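Local coordinates for protein glucokinase (Enterococcus faecalis, PDB 2QM1) that probably phosphorylates glucose at the expense of ATP, as a metal-binding sugar kinase of the ROK family, at residues 88-92 against 93-97; 99-102 against 103-107. All blocks are in the same frame, centred on the assembly; numbering follows the deposited sequence.

Followed from the N terminus, the chain leaves strand 85-87, rounds the 3-10 turn of contact 1, runs on through an irregular piece and then enters helix 100-108, whose first turns make up contact 2. The two are in series: contact 1 closes its turn before contact 2 opens, so they neither nest nor cross. Their centres lie about 17 Å apart, yet they meet directly where Trp94 CH2 packs on Val100 CG2 at 4.1 Å. Both also rest on helix 46-60, contact 1 through Ile46 and contact 2 through Val47. Contact 1 further reaches strand 7-13, and contact 2 strands 68-75 and 112-116, so both pack against the five-stranded sheet that holds these strands.

Contact 1: residues 88-92 against 93-97; sequences GAYNL and NWTTV
In the connection between strand 85-87 and helix 100-108, a short 3-10 turn over residues 90-92 brings Leu92 against the indole of Trp94 and Tyr90 against Thr95. The chain bends at Ala89, the centre of an inverse gamma turn, and the 3-10 turn is closed by Asn93 N donating to Tyr90 O at 2.8 Å. This bond is reasonably straight at the hydrogen, 156°, but the donor stands well above the carbonyl plane. On the buried side of the turn, Leu92 and Trp94 run side by side in the same direction; Trp94 CG, anti to the carbonyl carbon (chi1 -66°), carries the indole alongside Leu92. One methyl does the touching: Leu92 CD1 sits over a face of the indole, 3.8 Å from the centroid of the six-membered ring and 11° off its normal, which identifies a CH-pi contact. Ala89 CB comes obliquely to the same ring system, 3.7 Å from Trp94 CE3. The rotation of the indole is further fixed by Trp94 NE1, which donates to Gly43 O, while Asn93 ND2 ties the turn to Ile39 O. Around the other side of the backbone, Thr95 CG2 lies over a face of the Tyr90 ring, 4.3 Å from its centroid and displaced toward the rim, a more slanted CH-pi contact. Leu92 and Trp94 both continue onto Leu13 and Ile46, so the buried half of the turn joins strand 7-13 to helix 46-60. The arrangement is that of a 3-10 turn with an aliphatic-on-indole CH-pi pair, set in a strand-to-helix connection of this ROK-family, actin-like ATPase fold.

Contact 2: residues 99-102 against 103-107; sequences PVKE and QIESA
Four consecutive i to i+4 backbone bonds define this first part of helix 100-108, from Gln103 N to Pro99 O (3.0 Å) through to Ser106 N to Glu102 O (3.0 Å), with N-H...O angles of 152° to 168°. Pro99 occupies the N-cap position, and Gln103 reaches back alongside its ring at a slant. The Gln103 CG is anti to its carbonyl carbon (chi1 -54°), which leaves the extended chain leading toward the N terminus of the helix; there Gln103 OE1 lies 3.4 Å from Pro99 CG, and Gln103 CG is 3.2 Å from Pro99 O. On the buried face, Val100 and Ile104, one turn apart, point the same way and meet by methyls, Val100 CG1 to Ile104 CD1 at 3.9 Å. These two carry the helix onto the sheet: both touch Met73 of strand 68-75 and Phe112 of strand 112-116, and both reach Val47 of helix 46-60. Lys101 and Glu105 also lie alongside each other. The fully extended lysine brings its CE to 3.7 Å from Glu105 OE1, but the charged ends stay apart, with Lys101 NZ 4.6 Å from Glu105 OE2; any attraction is therefore probably a longer-range electrostatic one. That OE2 accepts instead from Phe112 N, a bond linking the helix to the start of the next strand. The whole is an amphipathic alpha-helix with proline at its N-cap, its apolar i, i+4 pair packed against the sheet whose edge strand 112-116 follows it, as in the alpha/beta architecture of the actin-like ATPase superfamily.

Contact 1: residues 88-92 against 93-97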
ATOM      1  N   GLY B  88      18.959  -8.750  -6.637  1.00 51.69           N
ATOM      2  CA  GLY B  88      17.925  -9.784  -6.502  1.00 53.60           C
ATOM      3  C   GLY B  88      17.397 -10.348  -7.804  1.00 54.90           C
ATOM      4  O   GLY B  88      16.297 -10.924  -7.844  1.00 55.25           O
ATOM      5  N   ALA B  89      18.186 -10.185  -8.869  1.00 55.66           N
ATOM      6  CA  ALA B  89      17.803 -10.635 -10.198  1.00 56.98           C
ATOM      7  C   ALA B  89      18.378 -12.038 -10.429  1.00 57.59           C
ATOM      8  O   ALA B  89      19.129 -12.276 -11.387  1.00 56.75           O
ATOM      9  CB  ALA B  89      18.300  -9.641 -11.265  1.00 56.07           C
ATOM     10  N   TYR B  90      18.030 -12.957  -9.532  1.00 59.21           N
ATOM     11  CA  TYR B  90      18.696 -14.266  -9.502  1.00 61.14           C
ATOM     12  C   TYR B  90      18.506 -15.027 -10.806  1.00 60.24           C
ATOM     13  O   TYR B  90      19.447 -15.665 -11.276  1.00 59.74           O
ATOM     14  CB  TYR B  90      18.301 -15.103  -8.259  1.00 63.73           C
ATOM     15  CG  TYR B  90      19.422 -15.323  -7.226  1.00 65.44           C
ATOM     16  CD1 TYR B  90      20.126 -14.244  -6.656  1.00 70.08           C
ATOM     17  CD2 TYR B  90      19.753 -16.626  -6.800  1.00 71.07           C
ATOM     18  CE1 TYR B  90      21.167 -14.451  -5.693  1.00 71.18           C
ATOM     19  CE2 TYR B  90      20.787 -16.867  -5.838  1.00 71.90           C
ATOM     20  CZ  TYR B  90      21.490 -15.778  -5.286  1.00 71.02           C
ATOM     21  OH  TYR B  90      22.488 -16.032  -4.354  1.00 67.58           O
ATOM     22  N   ASN B  91      17.316 -14.896 -11.405  1.00 59.49           N
ATOM     23  CA  ASN B  91      17.000 -15.492 -12.703  1.00 58.99           C
ATOM     24  C   ASN B  91      17.912 -15.051 -13.839  1.00 57.69           C
ATOM     25  O   ASN B  91      17.951 -15.683 -14.891  1.00 58.33           O
ATOM     26  CB  ASN B  91      15.534 -15.236 -13.086  1.00 60.22           C
ATOM     27  CG  ASN B  91      15.158 -13.747 -13.075  1.00 62.60           C
ATOM     28  OD1 ASN B  91      15.382 -13.028 -12.099  1.00 63.85           O
ATOM     29  ND2 ASN B  91      14.547 -13.293 -14.167  1.00 68.29           N
ATOM     30  N   LEU B  92      18.651 -13.974 -13.614  1.00 55.75           N
ATOM     31  CA  LEU B  92      19.569 -13.438 -14.602  1.00 53.62           C
ATOM     32  C   LEU B  92      20.990 -13.914 -14.334  1.00 52.71           C
ATOM     33  O   LEU B  92      21.875 -13.699 -15.158  1.00 51.99           O
ATOM     34  CB  LEU B  92      19.508 -11.903 -14.610  1.00 52.18           C
ATOM     35  CG  LEU B  92      18.274 -11.232 -15.234  1.00 51.67           C
ATOM     36  CD1 LEU B  92      18.399  -9.697 -15.259  1.00 45.48           C
ATOM     37  CD2 LEU B  92      17.966 -11.772 -16.652  1.00 49.60           C
ATOM     38  N   ASN B  93      21.185 -14.569 -13.187  1.00 52.09           N
ATOM     39  CA  ASN B  93      22.506 -14.942 -12.680  1.00 51.54           C
ATOM     40  C   ASN B  93      23.288 -13.753 -12.125  1.00 51.19           C
ATOM     41  O   ASN B  93      24.481 -13.855 -11.912  1.00 51.01           O
ATOM     42  CB  ASN B  93      23.384 -15.644 -13.762  1.00 51.22           C
ATOM     43  CG  ASN B  93      22.944 -17.076 -14.086  1.00 52.00           C
ATOM     44  OD1 ASN B  93      22.398 -17.787 -13.225  1.00 51.71           O
ATOM     45  ND2 ASN B  93      23.214 -17.518 -15.335  1.00 47.34           N
ATOM     46  N   TRP B  94      22.645 -12.611 -11.924  1.00 51.33           N
ATOM     47  CA  TRP B  94      23.280 -11.528 -11.175  1.00 51.06           C
ATOM     48  C   TRP B  94      23.208 -11.883  -9.698  1.00 51.76           C
ATOM     49  O   TRP B  94      22.152 -11.817  -9.120  1.00 52.17           O
ATOM     50  CB  TRP B  94      22.587 -10.193 -11.431  1.00 50.93           C
ATOM     51  CG  TRP B  94      22.719  -9.706 -12.851  1.00 49.42           C
ATOM     52  CD1 TRP B  94      23.586 -10.173 -13.793  1.00 48.04           C
ATOM     53  CD2 TRP B  94      21.976  -8.659 -13.476  1.00 47.57           C
ATOM     54  NE1 TRP B  94      23.420  -9.496 -14.974  1.00 47.84           N
ATOM     55  CE2 TRP B  94      22.442  -8.554 -14.805  1.00 49.32           C
ATOM     56  CE3 TRP B  94      20.969  -7.788 -13.039  1.00 47.95           C
ATOM     57  CZ2 TRP B  94      21.941  -7.611 -15.702  1.00 50.08           C
ATOM     58  CZ3 TRP B  94      20.463  -6.860 -13.929  1.00 49.53           C
ATOM     59  CH2 TRP B  94      20.945  -6.784 -15.256  1.00 49.80           C
ATOM     60  N   THR B  95      24.320 -12.300  -9.096  1.00 51.85           N
ATOM     61  CA  THR B  95      24.285 -12.645  -7.677  1.00 52.47           C
ATOM     62  C   THR B  95      24.849 -11.507  -6.821  1.00 52.01           C
ATOM     63  O   THR B  95      24.820 -11.515  -5.585  1.00 51.57           O
ATOM     64  CB  THR B  95      25.024 -13.957  -7.412  1.00 52.77           C
ATOM     65  OG1 THR B  95      26.353 -13.859  -7.948  1.00 55.19           O
ATOM     66  CG2 THR B  95      24.280 -15.110  -8.076  1.00 53.19           C
ATOM     67  N   THR B  96      25.310 -10.492  -7.510  1.00 51.43           N
ATOM     68  CA  THR B  96      26.008  -9.398  -6.897  1.00 51.54           C
ATOM     69  C   THR B  96      25.281  -8.135  -7.392  1.00 50.28           C
ATOM     70  O   THR B  96      24.671  -8.181  -8.460  1.00 49.17           O
ATOM     71  CB  THR B  96      27.454  -9.565  -7.407  1.00 52.80           C
ATOM     72  OG1 THR B  96      28.278 -10.248  -6.421  1.00 57.60           O
ATOM     73  CG2 THR B  96      28.055  -8.343  -7.944  1.00 50.96           C
ATOM     74  N   VAL B  97      25.330  -7.038  -6.630  1.00 49.25           N
ATOM     75  CA  VAL B  97      24.679  -5.761  -7.023  1.00 48.43           C
ATOM     76  C   VAL B  97      25.257  -5.248  -8.372  1.00 47.36           C
ATOM     77  O   VAL B  97      26.485  -5.129  -8.524  1.00 47.47           O
ATOM     78  CB  VAL B  97      24.893  -4.655  -5.954  1.00 48.30           C
ATOM     79  CG1 VAL B  97      24.080  -3.441  -6.261  1.00 49.41           C
ATOM     80  CG2 VAL B  97      24.558  -5.145  -4.549  1.00 52.85           C
TER

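Contact 2: residues 99-102 against 103-107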
ATOM      1  N   PRO B  99      25.747  -2.277 -11.187  1.00 40.40           N
ATOM      2  CA  PRO B  99      25.781  -0.822 -11.404  1.00 39.83           C
ATOM      3  C   PRO B  99      25.275  -0.493 -12.813  1.00 39.82           C
ATOM      4  O   PRO B  99      25.975   0.161 -13.582  1.00 38.82           O
ATOM      5  CB  PRO B  99      27.278  -0.487 -11.284  1.00 39.63           C
ATOM      6  CG  PRO B  99      27.969  -1.706 -11.776  1.00 38.38           C
ATOM      7  CD  PRO B  99      27.076  -2.895 -11.403  1.00 40.64           C
ATOM      8  N   VAL B 100      24.042  -0.910 -13.111  1.00 39.06           N
ATOM      9  CA  VAL B 100      23.528  -0.878 -14.463  1.00 39.65           C
ATOM     10  C   VAL B 100      23.459   0.539 -14.991  1.00 38.66           C
ATOM     11  O   VAL B 100      23.815   0.794 -16.117  1.00 38.72           O
ATOM     12  CB  VAL B 100      22.093  -1.491 -14.531  1.00 38.68           C
ATOM     13  CG1 VAL B 100      21.465  -1.252 -15.891  1.00 41.04           C
ATOM     14  CG2 VAL B 100      22.111  -3.016 -14.245  1.00 41.06           C
ATOM     15  N   LYS B 101      23.003   1.462 -14.158  1.00 38.65           N
ATOM     16  CA  LYS B 101      22.851   2.824 -14.599  1.00 40.27           C
ATOM     17  C   LYS B 101      24.225   3.344 -14.990  1.00 40.75           C
ATOM     18  O   LYS B 101      24.414   3.910 -16.080  1.00 40.79           O
ATOM     19  CB  LYS B 101      22.251   3.701 -13.482  1.00 40.25           C
ATOM     20  CG  LYS B 101      22.289   5.218 -13.853  1.00 40.12           C
ATOM     21  CD  LYS B 101      21.547   6.111 -12.825  1.00 40.34           C
ATOM     22  CE  LYS B 101      21.795   7.582 -13.152  1.00 44.16           C
ATOM     23  NZ  LYS B 101      21.221   8.459 -12.094  1.00 51.15           N
ATOM     24  N   GLU B 102      25.195   3.144 -14.089  1.00 40.39           N
ATOM     25  CA  GLU B 102      26.547   3.594 -14.347  1.00 41.84           C
ATOM     26  C   GLU B 102      27.089   3.072 -15.690  1.00 41.17           C
ATOM     27  O   GLU B 102      27.626   3.844 -16.475  1.00 41.76           O
ATOM     28  CB  GLU B 102      27.443   3.136 -13.217  1.00 42.71           C
ATOM     29  CG  GLU B 102      28.627   4.014 -12.955  1.00 49.65           C
ATOM     30  CD  GLU B 102      29.225   3.649 -11.610  1.00 56.27           C
ATOM     31  OE1 GLU B 102      29.967   2.630 -11.570  1.00 61.25           O
ATOM     32  OE2 GLU B 102      28.924   4.348 -10.599  1.00 56.79           O
ATOM     33  N   GLN B 103      26.931   1.776 -15.947  1.00 40.88           N
ATOM     34  CA  GLN B 103      27.502   1.162 -17.139  1.00 41.71           C
ATOM     35  C   GLN B 103      26.866   1.724 -18.407  1.00 40.81           C
ATOM     36  O   GLN B 103      27.561   2.145 -19.339  1.00 39.99           O
ATOM     37  CB  GLN B 103      27.424  -0.363 -17.054  1.00 41.88           C
ATOM     38  CG  GLN B 103      28.079  -0.914 -15.730  1.00 44.50           C
ATOM     39  CD  GLN B 103      27.884  -2.409 -15.441  1.00 44.52           C
ATOM     40  OE1 GLN B 103      28.751  -3.059 -14.787  1.00 47.32           O
ATOM     41  NE2 GLN B 103      26.766  -2.957 -15.877  1.00 46.13           N
ATOM     42  N   ILE B 104      25.546   1.810 -18.416  1.00 40.37           N
ATOM     43  CA  ILE B 104      24.855   2.227 -19.627  1.00 39.97           C
ATOM     44  C   ILE B 104      25.012   3.709 -19.884  1.00 41.25           C
ATOM     45  O   ILE B 104      25.256   4.139 -21.021  1.00 41.91           O
ATOM     46  CB  ILE B 104      23.359   1.788 -19.580  1.00 39.70           C
ATOM     47  CG1 ILE B 104      23.333   0.271 -19.516  1.00 37.92           C
ATOM     48  CG2 ILE B 104      22.551   2.352 -20.802  1.00 38.11           C
ATOM     49  CD1 ILE B 104      21.994  -0.325 -19.601  1.00 41.36           C
ATOM     50  N   GLU B 105      24.856   4.504 -18.839  1.00 42.15           N
ATOM     51  CA  GLU B 105      24.944   5.926 -19.020  1.00 44.34           C
ATOM     52  C   GLU B 105      26.336   6.224 -19.530  1.00 43.95           C
ATOM     53  O   GLU B 105      26.527   7.000 -20.486  1.00 42.68           O
ATOM     54  CB  GLU B 105      24.672   6.668 -17.704  1.00 44.92           C
ATOM     55  CG  GLU B 105      23.831   7.889 -17.909  1.00 49.18           C
ATOM     56  CD  GLU B 105      23.383   8.518 -16.632  1.00 50.48           C
ATOM     57  OE1 GLU B 105      24.208   8.644 -15.697  1.00 52.77           O
ATOM     58  OE2 GLU B 105      22.202   8.901 -16.583  1.00 52.54           O
ATOM     59  N   SER B 106      27.311   5.571 -18.911  1.00 43.82           N
ATOM     60  CA  SER B 106      28.719   5.765 -19.322  1.00 43.17           C
ATOM     61  C   SER B 106      28.982   5.426 -20.799  1.00 41.42           C
ATOM     62  O   SER B 106      29.544   6.225 -21.561  1.00 40.39           O
ATOM     63  CB  SER B 106      29.644   4.959 -18.438  1.00 42.61           C
ATOM     64  OG  SER B 106      30.986   5.339 -18.729  1.00 49.58           O
ATOM     65  N   ALA B 107      28.532   4.242 -21.197  1.00 40.90           N
ATOM     66  CA  ALA B 107      28.734   3.730 -22.545  1.00 39.99           C
ATOM     67  C   ALA B 107      27.997   4.542 -23.617  1.00 40.07           C
ATOM     68  O   ALA B 107      28.467   4.657 -24.735  1.00 38.24           O
ATOM     69  CB  ALA B 107      28.293   2.281 -22.626  1.00 38.76           C
TER